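Local coordinates for protein Eag-like K[+] channel (Drosophila melanogaster, PDB 4HP4) that probably forms a voltage-gated potassium channel of the KCNH family in the cell membrane, of which this chain is the PAS domain, at residues T7-I12 / P34-S39; D40-L45 / H61-P66. All coordinates share one frame; numbering follows the deposited sequence.

Contact 1 of 2, residues T7-I12 / P34-S39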
loop_
_atom_site.group_PDB
_atom_site.type_symbol
_atom_site.label_atom_id
_atom_site.label_comp_id
_atom_site.label_asym_id
_atom_site.label_seq_id
_atom_site.Cartn_x
_atom_site.Cartn_y
_atom_site.Cartn_z
ATOM N N THR A 7 -11.531 -15.853 3.841
ATOM C CA THR A 7 -11.283 -15.168 2.580
ATOM C C THR A 7 -9.818 -14.768 2.497
ATOM O O THR A 7 -9.104 -14.774 3.502
ATOM C CB THR A 7 -12.128 -13.886 2.451
ATOM O OG1 THR A 7 -11.679 -12.922 3.412
ATOM C CG2 THR A 7 -13.608 -14.183 2.667
ATOM N N PHE A 8 -9.372 -14.409 1.300
ATOM C CA PHE A 8 -7.991 -13.982 1.117
ATOM C C PHE A 8 -7.724 -12.672 1.844
ATOM O O PHE A 8 -6.663 -12.489 2.436
ATOM C CB PHE A 8 -7.660 -13.849 -0.371
ATOM C CG PHE A 8 -7.295 -15.148 -1.013
ATOM C CD1 PHE A 8 -6.043 -15.704 -0.811
ATOM C CD2 PHE A 8 -8.209 -15.826 -1.804
ATOM C CE1 PHE A 8 -5.704 -16.908 -1.393
ATOM C CE2 PHE A 8 -7.876 -17.032 -2.389
ATOM C CZ PHE A 8 -6.624 -17.575 -2.179
ATOM N N LEU A 9 -8.685 -11.759 1.802
ATOM C CA LEU A 9 -8.521 -10.468 2.456
ATOM C C LEU A 9 -8.271 -10.665 3.955
ATOM O O LEU A 9 -7.302 -10.141 4.505
ATOM C CB LEU A 9 -9.754 -9.598 2.208
ATOM C CG LEU A 9 -9.777 -8.181 2.781
ATOM C CD1 LEU A 9 -8.433 -7.510 2.634
ATOM C CD2 LEU A 9 -10.867 -7.365 2.096
ATOM N N ASP A 10 -9.135 -11.442 4.603
ATOM C CA ASP A 10 -9.009 -11.713 6.031
ATOM C C ASP A 10 -7.734 -12.492 6.331
ATOM O O ASP A 10 -6.997 -12.166 7.263
ATOM C CB ASP A 10 -10.210 -12.515 6.537
ATOM C CG ASP A 10 -11.497 -11.714 6.525
ATOM O OD1 ASP A 10 -11.428 -10.481 6.345
ATOM O OD2 ASP A 10 -12.573 -12.322 6.703
ATOM N N THR A 11 -7.486 -13.531 5.539
ATOM C CA THR A 11 -6.333 -14.400 5.745
ATOM C C THR A 11 -5.024 -13.616 5.719
ATOM O O THR A 11 -4.184 -13.776 6.603
ATOM C CB THR A 11 -6.270 -15.522 4.683
ATOM O OG1 THR A 11 -7.383 -16.406 4.850
ATOM C CG2 THR A 11 -4.984 -16.326 4.818
ATOM N N ILE A 12 -4.856 -12.763 4.712
ATOM C CA ILE A 12 -3.601 -12.036 4.545
ATOM C C ILE A 12 -3.406 -11.016 5.663
ATOM O O ILE A 12 -2.326 -10.921 6.240
ATOM C CB ILE A 12 -3.530 -11.321 3.180
ATOM C CG1 ILE A 12 -3.653 -12.330 2.035
ATOM C CG2 ILE A 12 -2.225 -10.545 3.053
ATOM C CD1 ILE A 12 -2.533 -13.327 1.969
ATOM N N PRO A 34 -8.544 -0.379 -5.646
ATOM C CA PRO A 34 -8.915 0.332 -4.419
ATOM C C PRO A 34 -8.410 -0.344 -3.152
ATOM O O PRO A 34 -8.443 -1.569 -3.035
ATOM C CB PRO A 34 -10.448 0.308 -4.453
ATOM C CG PRO A 34 -10.793 -0.866 -5.305
ATOM C CD PRO A 34 -9.724 -0.901 -6.355
ATOM N N ILE A 35 -7.946 0.465 -2.207
ATOM C CA ILE A 35 -7.585 -0.030 -0.888
ATOM C C ILE A 35 -8.839 -0.504 -0.164
ATOM O O ILE A 35 -9.804 0.250 -0.016
ATOM C CB ILE A 35 -6.883 1.065 -0.064
ATOM C CG1 ILE A 35 -5.510 1.370 -0.668
ATOM C CG2 ILE A 35 -6.748 0.642 1.392
ATOM C CD1 ILE A 35 -4.822 2.563 -0.056
ATOM N N VAL A 36 -8.825 -1.762 0.270
ATOM C CA VAL A 36 -9.958 -2.342 0.986
ATOM C C VAL A 36 -9.598 -2.700 2.430
ATOM O O VAL A 36 -10.445 -3.173 3.191
ATOM C CB VAL A 36 -10.514 -3.588 0.258
ATOM C CG1 VAL A 36 -11.250 -3.177 -1.014
ATOM C CG2 VAL A 36 -9.397 -4.577 -0.062
ATOM N N TYR A 37 -8.342 -2.474 2.803
ATOM C CA TYR A 37 -7.911 -2.635 4.186
ATOM C C TYR A 37 -6.598 -1.907 4.426
ATOM O O TYR A 37 -5.736 -1.865 3.549
ATOM C CB TYR A 37 -7.731 -4.113 4.543
ATOM C CG TYR A 37 -7.318 -4.311 5.985
ATOM C CD1 TYR A 37 -8.267 -4.352 6.997
ATOM C CD2 TYR A 37 -5.980 -4.436 6.336
ATOM C CE1 TYR A 37 -7.898 -4.519 8.318
ATOM C CE2 TYR A 37 -5.599 -4.606 7.657
ATOM C CZ TYR A 37 -6.563 -4.644 8.642
ATOM O OH TYR A 37 -6.197 -4.811 9.958
ATOM N N CYS A 38 -6.445 -1.334 5.617
ATOM C CA CYS A 38 -5.168 -0.749 6.022
ATOM C C CYS A 38 -4.938 -0.956 7.515
ATOM O O CYS A 38 -5.880 -0.936 8.311
ATOM C CB CYS A 38 -5.101 0.741 5.670
ATOM S SG CYS A 38 -6.197 1.808 6.626
ATOM N N SER A 39 -3.678 -1.159 7.887
ATOM C CA SER A 39 -3.315 -1.426 9.271
ATOM C C SER A 39 -3.240 -0.134 10.073
ATOM O O SER A 39 -3.133 0.952 9.503
ATOM C CB SER A 39 -1.965 -2.136 9.323
ATOM O OG SER A 39 -0.934 -1.276 8.875
#
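Leu9 reaches from the first turn of helix 8-15 to Val36 and Tyr37 on strand 35-38, and the cross-contact is wholly apolar. Its CD2 meets Val36 CG2 at 3.8 Å; CD1 lies 4.0 Å from Tyr37 CB and is also 4.1 Å from Val36 CG2. Carrying its CG anti to the backbone N (chi1 -179°), Leu9 extends away from the helix and spreads this fork over the strand. A branched aliphatic residue suits the place, since one side chain can touch two neighbours. Tyr37 offers only its CB, because the ring runs off away from the helix.

That Val36 and Tyr37 both receive Leu9 is consistent with the classic beta bulge here, in which the two residues face Leu25 of strand 23-27 and two successive side chains come to roughly the same side of the strand. Strand 35-38 is an edge strand of the antiparallel PAS sheet, in the order 2-1-5-4-3, and the helix preceding the sheet packs here at its rim. Leu25, touched by both Leu9 and Ile12, extends the apolar patch onto the adjacent strand.

Hydrogen bonds shape the helix start. Thr7 is the N-cap, with OG1 accepting from Asp10 N at 3.2 Å in a nearly straight bond (168°). Its carbonyl O takes two donors from opposite faces of its plane: Thr11 N, and Thr11 OG1 at 2.7 Å.

Contact 2 of 2, residues D40-L45 / H61-P66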
loop_
_atom_site.group_PDB
_atom_site.type_symbol
_atom_site.label_atom_id
_atom_site.label_comp_id
_atom_site.label_asym_id
_atom_site.label_seq_id
_atom_site.Cartn_x
_atom_site.Cartn_y
_atom_site.Cartn_z
ATOM N N ASP A 40 -3.299 -0.255 11.396
ATOM C CA ASP A 40 -3.161 0.900 12.275
ATOM C C ASP A 40 -1.804 1.562 12.064
ATOM O O ASP A 40 -1.675 2.782 12.155
ATOM C CB ASP A 40 -3.299 0.489 13.742
ATOM C CG ASP A 40 -4.720 0.117 14.121
ATOM O OD1 ASP A 40 -5.650 0.361 13.325
ATOM O OD2 ASP A 40 -4.905 -0.412 15.236
ATOM N N GLY A 41 -0.790 0.748 11.789
ATOM C CA GLY A 41 0.552 1.256 11.566
ATOM C C GLY A 41 0.615 2.182 10.368
ATOM O O GLY A 41 1.315 3.194 10.391
ATOM N N PHE A 42 -0.119 1.836 9.316
ATOM C CA PHE A 42 -0.139 2.649 8.107
ATOM C C PHE A 42 -0.845 3.974 8.373
ATOM O O PHE A 42 -0.427 5.019 7.877
ATOM C CB PHE A 42 -0.823 1.896 6.967
ATOM C CG PHE A 42 -0.810 2.636 5.660
ATOM C CD1 PHE A 42 0.336 2.680 4.883
ATOM C CD2 PHE A 42 -1.944 3.286 5.206
ATOM C CE1 PHE A 42 0.349 3.364 3.682
ATOM C CE2 PHE A 42 -1.937 3.970 4.007
ATOM C CZ PHE A 42 -0.789 4.008 3.243
ATOM N N VAL A 43 -1.911 3.928 9.164
ATOM C CA VAL A 43 -2.620 5.141 9.556
ATOM C C VAL A 43 -1.664 6.096 10.270
ATOM O O VAL A 43 -1.613 7.287 9.959
ATOM C CB VAL A 43 -3.821 4.816 10.472
ATOM C CG1 VAL A 43 -4.371 6.077 11.119
ATOM C CG2 VAL A 43 -4.913 4.097 9.684
ATOM N N ASP A 44 -0.895 5.563 11.215
ATOM C CA ASP A 44 0.035 6.375 11.995
ATOM C C ASP A 44 1.179 6.900 11.137
ATOM O O ASP A 44 1.601 8.046 11.282
ATOM C CB ASP A 44 0.597 5.568 13.168
ATOM C CG ASP A 44 -0.474 5.162 14.160
ATOM O OD1 ASP A 44 -1.565 5.771 14.139
ATOM O OD2 ASP A 44 -0.226 4.237 14.961
ATOM N N LEU A 45 1.678 6.058 10.241
ATOM C CA LEU A 45 2.787 6.434 9.375
ATOM C C LEU A 45 2.447 7.640 8.505
ATOM O O LEU A 45 3.235 8.578 8.400
ATOM C CB LEU A 45 3.173 5.256 8.478
ATOM C CG LEU A 45 4.223 5.554 7.406
ATOM C CD1 LEU A 45 5.578 5.827 8.040
ATOM C CD2 LEU A 45 4.316 4.419 6.401
ATOM N N HIS A 61 -1.244 7.197 -4.692
ATOM C CA HIS A 61 -1.124 8.504 -5.317
ATOM C C HIS A 61 -1.307 9.616 -4.285
ATOM O O HIS A 61 -0.683 10.671 -4.382
ATOM C CB HIS A 61 -2.166 8.653 -6.426
ATOM C CG HIS A 61 -2.112 9.972 -7.131
ATOM N ND1 HIS A 61 -2.739 11.100 -6.648
ATOM C CD2 HIS A 61 -1.502 10.344 -8.281
ATOM C CE1 HIS A 61 -2.518 12.110 -7.471
ATOM N NE2 HIS A 61 -1.771 11.677 -8.471
ATOM N N PHE A 62 -2.161 9.373 -3.296
ATOM C CA PHE A 62 -2.439 10.371 -2.264
ATOM C C PHE A 62 -1.206 10.678 -1.412
ATOM O O PHE A 62 -1.202 11.638 -0.640
ATOM C CB PHE A 62 -3.621 9.938 -1.380
ATOM C CG PHE A 62 -3.333 8.755 -0.485
ATOM C CD1 PHE A 62 -3.061 8.941 0.862
ATOM C CD2 PHE A 62 -3.359 7.459 -0.980
ATOM C CE1 PHE A 62 -2.807 7.863 1.692
ATOM C CE2 PHE A 62 -3.105 6.378 -0.152
ATOM C CZ PHE A 62 -2.829 6.582 1.184
ATOM N N LEU A 63 -0.160 9.869 -1.563
ATOM C CA LEU A 63 1.089 10.095 -0.842
ATOM C C LEU A 63 2.148 10.792 -1.701
ATOM O O LEU A 63 3.207 11.156 -1.195
ATOM C CB LEU A 63 1.652 8.771 -0.317
ATOM C CG LEU A 63 0.806 8.021 0.715
ATOM C CD1 LEU A 63 1.559 6.795 1.222
ATOM C CD2 LEU A 63 0.418 8.932 1.872
ATOM N N TYR A 64 1.873 10.976 -2.990
ATOM C CA TYR A 64 2.838 11.633 -3.872
ATOM C C TYR A 64 2.952 13.117 -3.536
ATOM O O TYR A 64 1.983 13.745 -3.109
ATOM C CB TYR A 64 2.447 11.492 -5.347
ATOM C CG TYR A 64 2.332 10.071 -5.859
ATOM C CD1 TYR A 64 2.687 8.984 -5.069
ATOM C CD2 TYR A 64 1.868 9.821 -7.144
ATOM C CE1 TYR A 64 2.573 7.689 -5.546
ATOM C CE2 TYR A 64 1.754 8.535 -7.629
ATOM C CZ TYR A 64 2.107 7.472 -6.828
ATOM O OH TYR A 64 1.992 6.189 -7.313
ATOM N N GLY A 65 4.144 13.668 -3.736
ATOM C CA GLY A 65 4.369 15.092 -3.572
ATOM C C GLY A 65 5.415 15.593 -4.549
ATOM O O GLY A 65 5.852 14.848 -5.426
ATOM N N PRO A 66 5.822 16.861 -4.403
ATOM C CA PRO A 66 6.784 17.510 -5.303
ATOM C C PRO A 66 8.033 16.674 -5.587
ATOM O O PRO A 66 8.407 16.521 -6.751
ATOM C CB PRO A 66 7.156 18.786 -4.545
ATOM C CG PRO A 66 5.936 19.111 -3.756
ATOM C CD PRO A 66 5.337 17.784 -3.361
#
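Phe42 and Phe62 meet rim to rim in the interior of the PAS domain, where helix 40-46 faces the short 3-10 turn 61-63 in the connection between helix 50-53 and strand 89-92. The close part is entirely hydrocarbon. Phe62 CZ sits at the edge of the Phe42 ring, near its plane, 3.9 Å from both CE2 and CZ of Phe42, and the Phe42 edge likewise lies near the plane of the Phe62 ring. The two rings thus meet by their edges, neither laid over the other, with their planes steeply inclined at about 76°. Phe42 gets there with its CG anti to the backbone N (chi1 -176°), a long reach that suits a large aromatic residue bridging a helix to a loop segment.

Leu63 comes to the same ring atom: its CD1 is 4.2 Å from Phe42 CZ, on an oblique approach. It also supports its neighbour, for CG lies 3.7 Å above one face of Phe62, offset toward the rim. Further aromatic neighbours complete the setting, His123 beside Phe42 and Tyr48 edge-to-face with Phe62, while Ile53 of helix 50-53 packs on Phe42.

The exposed residues lie at the two outer ends, away from the aromatic contact. Asp40 and Asp44 are on the helix side turned from Phe62, as suits carboxylates, and Asp40 OD1 forms a salt bridge with Arg50. His61 and the poorly ordered Pro66 are on the far side of the 3-10 turn. There, His61 CA sits 3.5 Å above the centre of the Tyr64 ring.

Contacts 1 and 2 follow one another along the chain, and their centres are about 17 Å apart. Strand 35-38 leads directly into helix 40-46, and Ser39 at the junction caps that helix, its OG bonded to Phe42 N. Contact 1 lies at the surface, whereas contact 2 is buried. Two apolar touches join them: Cys38 SG approaches Val43 CG2 at 4.0 Å, and Ile35 CD1 approaches Phe62 CE2 at 4.2 Å. Ile35 and Cys38 also pack on Ile53, which touches Phe42 and Val43 as well, so helix 50-53 is shared by both. Arg50 NH2 also hydrogen-bonds Cys38 O, so the same side chain serves the end of the strand and the start of the helix.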